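Local coordinates for IG hypothetical 16092 (Bacillus cereus ATCC 14579, PDB 1YQH), which is of unknown function but may bind thiamine or a similar small molecule, at residues V14-K19 with S25-A30; D59-A64 with V76-K81; G52-L57 with I82-S87; E32-S37 with M46-E51. One frame throughout, in Å; residues are numbered along the deposited sequence. Where two conformers were deposited one is given.

Contact 1. Residues V14-K19 with S25-A30; sequences VVPQAK and SVVDKA
Val26 turns CG1 opposite its backbone N (chi1 175°) and CG2 opposite its carbonyl carbon, which sends its two methyls to different residues of 14-19. CG1 lies along the Pro16 ring, 3.7 Å from Pro16 CB and in similar contact with CG, as the two side chains slide past each other in opposite directions. CG2 rests on a smaller neighbour, with Val26 CG2 4.0 Å from Ala18 CB. Val27 has the same torsion, but here CG2 comes across the other end of the proline, at about a right angle, and Val27 CG2 stands 3.9 Å from Pro16 CD. One turn beyond Val26, Ala30 CB meets Val14 CG2 at 3.7 Å. The interface is therefore methyl against methyl and ring. Alternation along the strand points Val14 and Pro16 at the helix, while Val15 faces away and packs on Val15 of the second subunit. Cys68 of helix 54-70 touches Val14, Val26 and Ala30. The axes of 14-17 and 25-30 approach to 8.8 Å, with 137° between their N-to-C directions. This packing of the first helix on the first strand, close to their connection, belongs to a ferredoxin-like beta-alpha-beta-beta-alpha-beta fold.

Contact 2. Residues D59-A64 with V76-K81; sequences DVVKRA and VITSIK
Val61 CG1 carries the whole contact, touching Thr78 and Ile80, two residues that point to the same face of strand 75-84. Against Ile80 the meeting is tip to tip, with Val61 CG1 3.7 Å from Ile80 CD1. Thr78 offers its methyl instead: the Val61 and Thr78 side chains slide past each other in opposite directions, with Val61 CG1 3.7 Å from Thr78 CG2. The threonine torsion (chi1 -58°) places CG2 opposite the backbone N and turns OG1 another way, where it is hydrogen-bonded to Gln65 OE1, farther along the same helix. One shell out, neighbouring elements flank this core: Val14 of strand 8-17 touches Thr78, and Val34 of helix 23-36 touches Val60. On the more exposed flank of helix 54-70, Arg63 and Asp59 form a salt bridge one turn apart, Arg63 NE donating to Asp59 OD2 over 2.8 Å. The acceptor lies nearly in the guanidinium plane, but the N-H arrives from above the carboxylate plane. Beyond the strand, residues 76-81 pair antiparallel with a strand of the fourth subunit, continuing the sheet across the interface. Here the second helix of the ferredoxin-like fold covers an edge strand that is also used for oligomer formation.

Contact 3. Residues G52-L57 with I82-S87; sequences GELDVL and IHYRPS
Leu54 reaches from the first turn of helix 54-70 to Ile82 and Tyr84 at the far end of strand 75-84, joining the second helix and the last strand of the ferredoxin-like fold. With CG opposite the backbone N (chi1 179°), the leucine is extended toward the strand and divides its two methyls between the partners. Leu54 CD1 lies 4.2 Å from Ile82 CD1, and the side chains cross at about a right angle. The other branch turns to the aromatic ring, where Leu54 CD2 approaches Tyr84 CE1 at 4.1 Å, again with the side chains roughly perpendicular. This is the packed part of the contact: all three residues are buried, and Met10 of strand 8-17 touches both Leu54 and Ile82. Gln65 of the fourth subunit comes up to the same group, packing on Leu54 and Tyr84.

The looser side has a different character. Glu53 occupies the N-cap position, and its carbonyl O receives the bond from Leu57 N at 2.9 Å that closes the first turn. Charges gather around the periphery: Asp55 OD1 forms a salt bridge with Lys62 of the fourth subunit, while Arg85 pairs with Glu94 and with Glu75 of the fourth subunit. Where the strand gives way to the following loop, the chain folds back on the tyrosine, and Pro86 CD sits 3.6 Å above the plane of the Tyr84 ring, over its centre.

Contact 4. Residues E32-S37 with M46-E51; sequences EVVQQS and METTLE
Val34 supplies all the apolar contact through CG1, the branch set opposite its backbone N (chi1 175°). It meets Leu50 most closely, with Val34 CG1 3.6 Å from Leu50 CD2 and the two side chains slanted across one another. The Thr48 methyl is a more distant second partner: Val34 CG1 and Thr48 CG2 face each other tip to tip at 4.2 Å. Both strand residues point at the helix, and Thr49 between them points away. Phe12 and Tyr41, from the strands on either side of 48-52 in the sheet, also touch Val34 and thus widen its hydrophobic seat. No polar bond joins the two segments. On the helix side, near the C-terminal end, Val34 O accepts two bonds from one residue: Ser37 N approaches it at 3.1 Å, and Ser37 OG donates to Val34 O at 2.7 Å from a position tilted 18° out of the carbonyl plane. On the sheet side, 48-51 is hydrogen-bonded through its backbone to both neighbouring strands, Thr48 to Phe12 and Thr49 to Glu42. Such packing of the first helix, here through one valine, over an inner strand of a four-stranded antiparallel sheet is that of the ferredoxin-like alpha/beta sandwich.

Overall arrangement
All four contacts set a helix on the same antiparallel sheet. Contacts 1 and 4 share helix 23-36, whereas contacts 2 and 3 share helix 54-70 and strand 75-84. Contacts 4 and 2 lie nearest the chain's centre, their centres about 10 Å apart, and the helices meet where Val33 packs on Val60 and Arg63. Contacts 1 and 3 occupy opposite sides of that centre, about 25 Å apart between centres. Contact 1 buries the most area yet is only partly buried; the touching residues of the others are all buried. The interfaces are apolar throughout, but only contact 3 has an aromatic ring among the residues that meet across its segments. Ionic groups stand around them, several bridging to other subunits.

Contact 1. Residues V14-K19 with S25-A30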
loop_
_atom_site.group_PDB
_atom_site.type_symbol
_atom_site.label_atom_id
_atom_site.label_comp_id
_atom_site.label_asym_id
_atom_site.label_seq_id
_atom_site.Cartn_x
_atom_site.Cartn_y
_atom_site.Cartn_z
ATOM N N VAL A 14 -6.334 8.528 1.850
ATOM C CA VAL A 14 -5.577 9.671 2.374
ATOM C C VAL A 14 -5.600 9.625 3.893
ATOM O O VAL A 14 -6.656 9.405 4.504
ATOM C CB VAL A 14 -6.141 11.021 1.842
ATOM C CG1 VAL A 14 -5.848 11.158 0.349
ATOM C CG2 VAL A 14 -7.650 11.113 2.097
ATOM N N VAL A 15 -4.433 9.780 4.509
ATOM C CA VAL A 15 -4.343 9.841 5.968
ATOM C C VAL A 15 -3.707 11.187 6.280
ATOM O O VAL A 15 -2.497 11.369 6.086
ATOM C CB VAL A 15 -3.488 8.717 6.557
ATOM C CG1 VAL A 15 -3.504 8.778 8.063
ATOM C CG2 VAL A 15 -3.973 7.359 6.060
ATOM N N PRO A 16 -4.529 12.147 6.710
ATOM C CA PRO A 16 -4.056 13.507 6.947
ATOM C C PRO A 16 -3.566 13.755 8.367
ATOM O O PRO A 16 -3.966 13.042 9.299
ATOM C CB PRO A 16 -5.311 14.340 6.682
ATOM C CG PRO A 16 -6.434 13.448 7.173
ATOM C CD PRO A 16 -5.991 12.021 6.898
ATOM N N GLN A 17 -2.691 14.746 8.507
ATOM C CA GLN A 17 -2.358 15.325 9.803
ATOM C C GLN A 17 -2.909 16.735 9.791
ATOM O O GLN A 17 -2.536 17.550 8.931
ATOM C CB GLN A 17 -0.845 15.375 10.010
ATOM C CG GLN A 17 -0.187 14.019 10.079
ATOM C CD GLN A 17 -0.599 13.229 11.308
ATOM O OE1 GLN A 17 -0.693 13.772 12.420
ATOM N NE2 GLN A 17 -0.821 11.937 11.120
ATOM N N ALA A 18 -3.794 17.026 10.738
ATOM C CA ALA A 18 -4.402 18.358 10.841
ATOM C C ALA A 18 -4.385 18.842 12.290
ATOM O O ALA A 18 -4.961 18.188 13.161
ATOM C CB ALA A 18 -5.820 18.341 10.310
ATOM N N LYS A 19 -3.767 20.003 12.521
ATOM C CA LYS A 19 -3.606 20.563 13.874
ATOM C C LYS A 19 -4.920 20.996 14.538
ATOM O O LYS A 19 -5.030 20.951 15.763
ATOM C CB LYS A 19 -2.618 21.748 13.878
ATOM C CG LYS A 19 -1.144 21.393 13.618
ATOM C CD LYS A 19 -0.343 22.640 13.234
ATOM C CE LYS A 19 1.100 22.327 12.866
ATOM N NZ LYS A 19 1.847 23.564 12.447
ATOM N N SER A 25 -13.331 14.987 9.328
ATOM C CA SER A 25 -13.734 16.239 8.679
ATOM C C SER A 25 -12.894 16.518 7.429
ATOM O O SER A 25 -13.402 16.992 6.411
ATOM C CB SER A 25 -13.652 17.413 9.662
ATOM O OG SER A 25 -14.448 17.153 10.811
ATOM N N VAL A 26 -11.605 16.217 7.532
ATOM C CA VAL A 26 -10.647 16.445 6.462
ATOM C C VAL A 26 -10.867 15.393 5.375
ATOM O O VAL A 26 -10.955 15.723 4.190
ATOM C CB VAL A 26 -9.215 16.368 7.020
ATOM C CG1 VAL A 26 -8.194 16.479 5.898
ATOM C CG2 VAL A 26 -9.011 17.473 8.064
ATOM N N VAL A 27 -10.995 14.134 5.787
ATOM C CA VAL A 27 -11.240 13.051 4.833
ATOM C C VAL A 27 -12.547 13.269 4.030
ATOM O O VAL A 27 -12.611 12.935 2.844
ATOM C CB VAL A 27 -11.175 11.639 5.498
ATOM C CG1 VAL A 27 -11.544 10.540 4.486
ATOM C CG2 VAL A 27 -9.769 11.379 6.072
ATOM N N ASP A 28 -13.561 13.844 4.667
ATOM C CA ASP A 28 -14.825 14.090 3.987
ATOM C C ASP A 28 -14.684 15.016 2.766
ATOM O O ASP A 28 -15.457 14.917 1.812
ATOM C CB ASP A 28 -15.837 14.657 4.976
ATOM C CG ASP A 28 -17.224 14.705 4.412
ATOM O OD1 ASP A 28 -17.795 13.631 4.124
ATOM O OD2 ASP A 28 -17.745 15.819 4.267
ATOM N N LYS A 29 -13.693 15.905 2.795
ATOM C CA LYS A 29 -13.433 16.793 1.668
ATOM C C LYS A 29 -12.716 16.052 0.539
ATOM O O LYS A 29 -12.927 16.347 -0.644
ATOM C CB LYS A 29 -12.638 18.022 2.120
ATOM C CG LYS A 29 -13.370 18.899 3.157
ATOM C CD LYS A 29 -14.760 19.351 2.703
ATOM C CE LYS A 29 -14.710 20.425 1.642
ATOM N NZ LYS A 29 -16.086 20.947 1.310
ATOM N N ALA A 30 -11.879 15.085 0.902
ATOM C CA ALA A 30 -11.239 14.229 -0.096
ATOM C C ALA A 30 -12.287 13.352 -0.783
ATOM O O ALA A 30 -12.301 13.244 -2.007
ATOM C CB ALA A 30 -10.140 13.370 0.539
#

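Contact 2. Residues D59-A64 with V76-K81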
loop_
_atom_site.group_PDB
_atom_site.type_symbol
_atom_site.label_atom_id
_atom_site.label_comp_id
_atom_site.label_asym_id
_atom_site.label_seq_id
_atom_site.Cartn_x
_atom_site.Cartn_y
_atom_site.Cartn_z
ATOM N N ASP A 59 -5.722 12.159 -11.471
ATOM C CA ASP A 59 -6.090 13.536 -11.178
ATOM C C ASP A 59 -7.103 13.627 -10.031
ATOM O O ASP A 59 -7.019 14.551 -9.202
ATOM C CB ASP A 59 -6.615 14.258 -12.421
ATOM C CG ASP A 59 -6.833 15.740 -12.163
ATOM O OD1 ASP A 59 -5.843 16.441 -11.851
ATOM O OD2 ASP A 59 -7.993 16.182 -12.240
ATOM N N VAL A 60 -8.041 12.677 -9.967
ATOM C CA VAL A 60 -8.966 12.610 -8.823
ATOM C C VAL A 60 -8.195 12.455 -7.511
ATOM O O VAL A 60 -8.458 13.169 -6.537
ATOM C CB VAL A 60 -10.038 11.489 -8.986
ATOM C CG1 VAL A 60 -10.820 11.264 -7.684
ATOM C CG2 VAL A 60 -10.972 11.851 -10.118
ATOM N N VAL A 61 -7.234 11.540 -7.495
ATOM C CA VAL A 61 -6.443 11.320 -6.293
ATOM C C VAL A 61 -5.639 12.581 -5.903
ATOM O O VAL A 61 -5.599 12.976 -4.730
ATOM C CB VAL A 61 -5.512 10.092 -6.456
ATOM C CG1 VAL A 61 -4.652 9.919 -5.179
ATOM C CG2 VAL A 61 -6.341 8.824 -6.701
ATOM N N LYS A 62 -4.989 13.201 -6.886
ATOM C CA LYS A 62 -4.237 14.441 -6.635
ATOM C C LYS A 62 -5.129 15.521 -6.034
ATOM O O LYS A 62 -4.748 16.214 -5.090
ATOM C CB LYS A 62 -3.601 14.946 -7.932
ATOM C CG LYS A 62 -2.445 14.071 -8.373
ATOM C CD LYS A 62 -2.105 14.275 -9.840
ATOM C CE LYS A 62 -1.524 15.635 -10.087
ATOM N NZ LYS A 62 -1.123 15.819 -11.524
ATOM N N ARG A 63 -6.336 15.649 -6.568
ATOM C CA ARG A 63 -7.219 16.694 -6.074
ATOM C C ARG A 63 -7.776 16.339 -4.703
ATOM O O ARG A 63 -8.042 17.237 -3.898
ATOM C CB ARG A 63 -8.303 17.030 -7.094
ATOM C CG ARG A 63 -7.706 17.778 -8.278
ATOM C CD ARG A 63 -8.754 18.262 -9.247
ATOM N NE ARG A 63 -9.364 17.145 -9.939
ATOM C CZ ARG A 63 -10.601 16.742 -9.706
ATOM N NH1 ARG A 63 -11.334 17.392 -8.821
ATOM N NH2 ARG A 63 -11.098 15.704 -10.362
ATOM N N ALA A 64 -7.915 15.034 -4.443
ATOM C CA ALA A 64 -8.404 14.531 -3.149
ATOM C C ALA A 64 -7.390 14.859 -2.073
ATOM O O ALA A 64 -7.745 15.387 -1.027
ATOM C CB ALA A 64 -8.647 13.011 -3.201
ATOM N N VAL A 76 -0.247 14.952 4.240
ATOM C CA VAL A 76 -1.113 13.827 3.935
ATOM C C VAL A 76 -0.240 12.677 3.493
ATOM O O VAL A 76 0.703 12.881 2.730
ATOM C CB VAL A 76 -2.082 14.152 2.753
ATOM C CG1 VAL A 76 -3.035 12.983 2.505
ATOM C CG2 VAL A 76 -2.851 15.451 2.990
ATOM N N ILE A 77 -0.558 11.474 3.967
ATOM C CA ILE A 77 0.055 10.267 3.420
ATOM C C ILE A 77 -0.994 9.625 2.519
ATOM O O ILE A 77 -2.090 9.251 2.982
ATOM C CB ILE A 77 0.490 9.277 4.522
ATOM C CG1 ILE A 77 1.418 9.938 5.551
ATOM C CG2 ILE A 77 1.125 8.004 3.905
ATOM C CD1 ILE A 77 2.760 10.474 4.982
ATOM N N THR A 78 -0.668 9.522 1.234
ATOM C CA THR A 78 -1.632 9.052 0.245
ATOM C C THR A 78 -1.163 7.706 -0.301
ATOM O O THR A 78 -0.017 7.576 -0.711
ATOM C CB THR A 78 -1.802 10.113 -0.883
ATOM O OG1 THR A 78 -2.238 11.358 -0.311
ATOM C CG2 THR A 78 -2.820 9.663 -1.958
ATOM N N SER A 79 -2.051 6.715 -0.294
ATOM C CA SER A 79 -1.730 5.377 -0.789
ATOM C C SER A 79 -2.577 5.121 -2.031
ATOM O O SER A 79 -3.744 5.508 -2.082
ATOM C CB SER A 79 -2.046 4.309 0.261
ATOM O OG SER A 79 -1.357 4.540 1.483
ATOM N N ILE A 80 -1.988 4.471 -3.022
ATOM C CA ILE A 80 -2.674 4.183 -4.274
ATOM C C ILE A 80 -2.312 2.765 -4.682
ATOM O O ILE A 80 -1.160 2.345 -4.516
ATOM C CB ILE A 80 -2.241 5.159 -5.425
ATOM C CG1 ILE A 80 -2.449 6.625 -5.022
ATOM C CG2 ILE A 80 -3.011 4.841 -6.717
ATOM C CD1 ILE A 80 -1.765 7.654 -5.927
ATOM N N LYS A 81 -3.298 2.019 -5.184
ATOM C CA LYS A 81 -3.012 0.753 -5.839
ATOM C C LYS A 81 -3.715 0.760 -7.195
ATOM O O LYS A 81 -4.903 1.098 -7.278
ATOM C CB LYS A 81 -3.507 -0.418 -5.000
ATOM C CG LYS A 81 -2.811 -1.732 -5.332
ATOM C CD LYS A 81 -3.138 -2.813 -4.306
ATOM C CE LYS A 81 -2.287 -2.715 -3.026
ATOM N NZ LYS A 81 -0.862 -3.156 -3.199
#

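Contact 3. Residues G52-L57 with I82-S87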
loop_
_atom_site.group_PDB
_atom_site.type_symbol
_atom_site.label_atom_id
_atom_site.label_comp_id
_atom_site.label_asym_id
_atom_site.label_seq_id
_atom_site.Cartn_x
_atom_site.Cartn_y
_atom_site.Cartn_z
ATOM N N GLY A 52 -12.050 3.770 -14.210
ATOM C CA GLY A 52 -12.080 4.733 -15.309
ATOM C C GLY A 52 -10.725 4.923 -15.956
ATOM O O GLY A 52 -9.864 4.045 -15.898
ATOM N N GLU A 53 -10.561 6.072 -16.597
ATOM C CA GLU A 53 -9.340 6.376 -17.337
ATOM C C GLU A 53 -8.174 6.685 -16.388
ATOM O O GLU A 53 -8.324 7.444 -15.429
ATOM C CB GLU A 53 -9.609 7.573 -18.238
ATOM C CG GLU A 53 -8.431 8.018 -19.051
ATOM C CD GLU A 53 -8.618 9.412 -19.633
ATOM O OE1 GLU A 53 -9.774 9.781 -19.982
ATOM O OE2 GLU A 53 -7.605 10.133 -19.752
ATOM N N LEU A 54 -7.009 6.100 -16.664
ATOM C CA LEU A 54 -5.851 6.261 -15.774
ATOM C C LEU A 54 -5.577 7.714 -15.360
ATOM O O LEU A 54 -5.500 7.994 -14.178
ATOM C CB LEU A 54 -4.590 5.663 -16.413
ATOM C CG LEU A 54 -3.283 5.773 -15.597
ATOM C CD1 LEU A 54 -3.371 5.060 -14.225
ATOM C CD2 LEU A 54 -2.122 5.247 -16.420
ATOM N N ASP A 55 -5.401 8.615 -16.330
ATOM C CA ASP A 55 -5.057 10.002 -16.006
ATOM C C ASP A 55 -6.182 10.723 -15.252
ATOM O O ASP A 55 -5.913 11.532 -14.365
ATOM C CB ASP A 55 -4.678 10.798 -17.265
ATOM C CG ASP A 55 -3.359 10.347 -17.882
ATOM O OD1 ASP A 55 -2.566 9.674 -17.211
ATOM O OD2 ASP A 55 -3.106 10.686 -19.049
ATOM N N VAL A 56 -7.431 10.428 -15.607
ATOM C CA VAL A 56 -8.582 11.003 -14.913
ATOM C C VAL A 56 -8.569 10.573 -13.454
ATOM O O VAL A 56 -8.725 11.405 -12.566
ATOM C CB VAL A 56 -9.931 10.622 -15.587
ATOM C CG1 VAL A 56 -11.137 11.090 -14.751
ATOM C CG2 VAL A 56 -9.987 11.216 -16.986
ATOM N N LEU A 57 -8.369 9.282 -13.216
ATOM C CA LEU A 57 -8.315 8.761 -11.850
ATOM C C LEU A 57 -7.142 9.319 -11.036
ATOM O O LEU A 57 -7.325 9.709 -9.891
ATOM C CB LEU A 57 -8.301 7.232 -11.861
ATOM C CG LEU A 57 -9.667 6.525 -11.822
ATOM C CD1 LEU A 57 -10.719 7.136 -12.726
ATOM C CD2 LEU A 57 -9.504 5.023 -12.114
ATOM N N ILE A 82 -2.985 0.404 -8.241
ATOM C CA ILE A 82 -3.528 0.443 -9.597
ATOM C C ILE A 82 -3.467 -0.948 -10.200
ATOM O O ILE A 82 -2.419 -1.593 -10.150
ATOM C CB ILE A 82 -2.746 1.410 -10.537
ATOM C CG1 ILE A 82 -2.598 2.798 -9.903
ATOM C CG2 ILE A 82 -3.419 1.515 -11.925
ATOM C CD1 ILE A 82 -1.638 3.726 -10.652
ATOM N N HIS A 83 -4.585 -1.387 -10.794
ATOM C CA HIS A 83 -4.585 -2.583 -11.636
ATOM C C HIS A 83 -4.574 -2.110 -13.078
ATOM O O HIS A 83 -5.557 -1.558 -13.581
ATOM C CB HIS A 83 -5.822 -3.467 -11.374
ATOM C CG HIS A 83 -5.702 -4.841 -11.960
ATOM N ND1 HIS A 83 -6.337 -5.939 -11.423
ATOM C CD2 HIS A 83 -5.012 -5.292 -13.035
ATOM C CE1 HIS A 83 -6.056 -7.007 -12.151
ATOM N NE2 HIS A 83 -5.248 -6.644 -13.132
ATOM N N TYR A 84 -3.429 -2.307 -13.730
ATOM C CA TYR A 84 -3.168 -1.765 -15.050
ATOM C C TYR A 84 -3.112 -2.919 -16.051
ATOM O O TYR A 84 -2.265 -3.805 -15.941
ATOM C CB TYR A 84 -1.833 -1.006 -14.997
ATOM C CG TYR A 84 -1.455 -0.269 -16.253
ATOM C CD1 TYR A 84 -2.252 0.772 -16.741
ATOM C CD2 TYR A 84 -0.284 -0.591 -16.941
ATOM C CE1 TYR A 84 -1.900 1.460 -17.898
ATOM C CE2 TYR A 84 0.076 0.099 -18.107
ATOM C CZ TYR A 84 -0.739 1.123 -18.567
ATOM O OH TYR A 84 -0.393 1.818 -19.711
ATOM N N ARG A 85 -4.032 -2.915 -17.012
ATOM C CA ARG A 85 -4.088 -3.936 -18.059
ATOM C C ARG A 85 -4.528 -3.218 -19.330
ATOM O O ARG A 85 -5.688 -3.334 -19.733
ATOM C CB ARG A 85 -5.078 -5.039 -17.688
ATOM C CG ARG A 85 -5.104 -6.231 -18.650
ATOM C CD ARG A 85 -6.363 -7.050 -18.424
ATOM N NE ARG A 85 -6.333 -7.770 -17.150
ATOM C CZ ARG A 85 -7.410 -8.080 -16.425
ATOM N NH1 ARG A 85 -8.627 -7.724 -16.831
ATOM N NH2 ARG A 85 -7.271 -8.766 -15.301
ATOM N N PRO A 86 -3.611 -2.437 -19.928
ATOM C CA PRO A 86 -3.967 -1.513 -21.016
ATOM C C PRO A 86 -4.498 -2.182 -22.282
ATOM O O PRO A 86 -5.174 -1.519 -23.080
ATOM C CB PRO A 86 -2.655 -0.758 -21.277
ATOM C CG PRO A 86 -1.577 -1.702 -20.814
ATOM C CD PRO A 86 -2.173 -2.354 -19.596
ATOM N N SER A 87 -4.215 -3.470 -22.471
ATOM C CA SER A 87 -4.703 -4.176 -23.666
ATOM C C SER A 87 -6.229 -4.207 -23.694
ATOM O O SER A 87 -6.846 -3.736 -24.647
ATOM C CB SER A 87 -4.140 -5.597 -23.748
ATOM O OG SER A 87 -4.490 -6.339 -22.585
#

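Contact 4. Residues E32-S37 with M46-E51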
loop_
_atom_site.group_PDB
_atom_site.type_symbol
_atom_site.label_atom_id
_atom_site.label_comp_id
_atom_site.label_asym_id
_atom_site.label_seq_id
_atom_site.Cartn_x
_atom_site.Cartn_y
_atom_site.Cartn_z
ATOM N N GLU A 32 -15.413 14.004 -1.087
ATOM C CA GLU A 32 -16.230 14.918 -1.898
ATOM C C GLU A 32 -15.653 15.063 -3.313
ATOM O O GLU A 32 -16.399 15.089 -4.306
ATOM C CB GLU A 32 -16.342 16.280 -1.217
ATOM C CG GLU A 32 -17.299 17.242 -1.899
ATOM C CD GLU A 32 -17.436 18.545 -1.136
ATOM O OE1 GLU A 32 -18.571 18.868 -0.723
ATOM O OE2 GLU A 32 -16.411 19.232 -0.939
ATOM N N VAL A 33 -14.329 15.137 -3.418
ATOM C CA VAL A 33 -13.694 15.209 -4.735
ATOM C C VAL A 33 -14.086 13.979 -5.567
ATOM O O VAL A 33 -14.470 14.112 -6.732
ATOM C CB VAL A 33 -12.160 15.328 -4.630
ATOM C CG1 VAL A 33 -11.505 15.181 -6.006
ATOM C CG2 VAL A 33 -11.774 16.667 -3.979
ATOM N N VAL A 34 -14.024 12.796 -4.951
ATOM C CA VAL A 34 -14.410 11.550 -5.621
ATOM C C VAL A 34 -15.880 11.627 -6.030
ATOM O O VAL A 34 -16.234 11.333 -7.174
ATOM C CB VAL A 34 -14.175 10.333 -4.718
ATOM C CG1 VAL A 34 -14.696 9.060 -5.378
ATOM C CG2 VAL A 34 -12.671 10.201 -4.386
ATOM N N GLN A 35 -16.716 12.096 -5.111
ATOM C CA GLN A 35 -18.167 12.126 -5.348
ATOM C C GLN A 35 -18.513 13.046 -6.509
ATOM O O GLN A 35 -19.444 12.768 -7.278
ATOM C CB GLN A 35 -18.901 12.556 -4.081
ATOM C CG GLN A 35 -18.861 11.478 -2.963
ATOM C CD GLN A 35 -19.391 11.967 -1.623
ATOM O OE1 GLN A 35 -19.970 11.192 -0.842
ATOM N NE2 GLN A 35 -19.207 13.242 -1.350
ATOM N N GLN A 36 -17.767 14.145 -6.616
ATOM C CA GLN A 36 -18.013 15.154 -7.640
ATOM C C GLN A 36 -17.358 14.875 -8.995
ATOM O O GLN A 36 -17.574 15.640 -9.942
ATOM C CB GLN A 36 -17.577 16.528 -7.120
ATOM C CG GLN A 36 -18.376 16.997 -5.908
ATOM C CD GLN A 36 -17.862 18.306 -5.344
ATOM O OE1 GLN A 36 -16.703 18.672 -5.550
ATOM N NE2 GLN A 36 -18.721 19.014 -4.621
ATOM N N SER A 37 -16.576 13.798 -9.093
ATOM C CA SER A 37 -15.753 13.547 -10.284
ATOM C C SER A 37 -16.499 12.983 -11.488
ATOM O O SER A 37 -16.059 13.179 -12.609
ATOM C CB SER A 37 -14.586 12.617 -9.955
ATOM O OG SER A 37 -15.038 11.311 -9.642
HETATM N N MSE A 46 -11.139 1.102 4.404
HETATM C CA MSE A 46 -9.686 1.396 4.379
HETATM C C MSE A 46 -9.206 2.110 3.114
HETATM O O MSE A 46 -8.169 2.780 3.141
HETATM C CB MSE A 46 -8.857 0.098 4.539
HETATM C CG MSE A 46 -9.178 -0.714 5.823
HETATM SE SE MSE A 46 -8.836 0.278 7.452
HETATM C CE MSE A 46 -6.912 0.356 7.303
ATOM N N GLU A 47 -9.963 1.944 2.024
ATOM C CA GLU A 47 -9.602 2.420 0.678
ATOM C C GLU A 47 -10.875 2.753 -0.096
ATOM O O GLU A 47 -11.915 2.128 0.130
ATOM C CB GLU A 47 -8.855 1.324 -0.119
ATOM C CG GLU A 47 -7.653 0.645 0.549
ATOM C CD GLU A 47 -6.523 1.601 0.927
ATOM O OE1 GLU A 47 -6.353 2.672 0.298
ATOM O OE2 GLU A 47 -5.789 1.267 1.873
ATOM N N THR A 48 -10.791 3.721 -1.014
ATOM C CA THR A 48 -11.890 4.013 -1.942
ATOM C C THR A 48 -11.480 3.472 -3.298
ATOM O O THR A 48 -10.352 3.735 -3.756
ATOM C CB THR A 48 -12.140 5.536 -2.003
ATOM O OG1 THR A 48 -12.721 5.938 -0.760
ATOM C CG2 THR A 48 -13.090 5.937 -3.164
ATOM N N THR A 49 -12.376 2.706 -3.917
ATOM C CA THR A 49 -12.124 2.107 -5.227
ATOM C C THR A 49 -12.665 3.040 -6.307
ATOM O O THR A 49 -13.758 3.585 -6.135
ATOM C CB THR A 49 -12.836 0.744 -5.347
ATOM O OG1 THR A 49 -12.425 -0.094 -4.260
ATOM C CG2 THR A 49 -12.476 0.065 -6.685
ATOM N N LEU A 50 -11.898 3.200 -7.390
ATOM C CA LEU A 50 -12.274 3.974 -8.579
ATOM C C LEU A 50 -12.142 3.127 -9.843
ATOM O O LEU A 50 -11.288 2.235 -9.921
ATOM C CB LEU A 50 -11.357 5.198 -8.740
ATOM C CG LEU A 50 -11.135 6.104 -7.530
ATOM C CD1 LEU A 50 -10.084 7.175 -7.815
ATOM C CD2 LEU A 50 -12.460 6.754 -7.095
ATOM N N GLU A 51 -12.976 3.422 -10.843
ATOM C CA GLU A 51 -12.851 2.772 -12.140
ATOM C C GLU A 51 -12.926 3.848 -13.211
ATOM O O GLU A 51 -13.761 4.735 -13.125
ATOM C CB GLU A 51 -13.996 1.770 -12.316
ATOM C CG GLU A 51 -13.998 1.043 -13.645
ATOM C CD GLU A 51 -15.225 0.157 -13.799
ATOM O OE1 GLU A 51 -15.255 -0.928 -13.204
ATOM O OE2 GLU A 51 -16.165 0.545 -14.512
#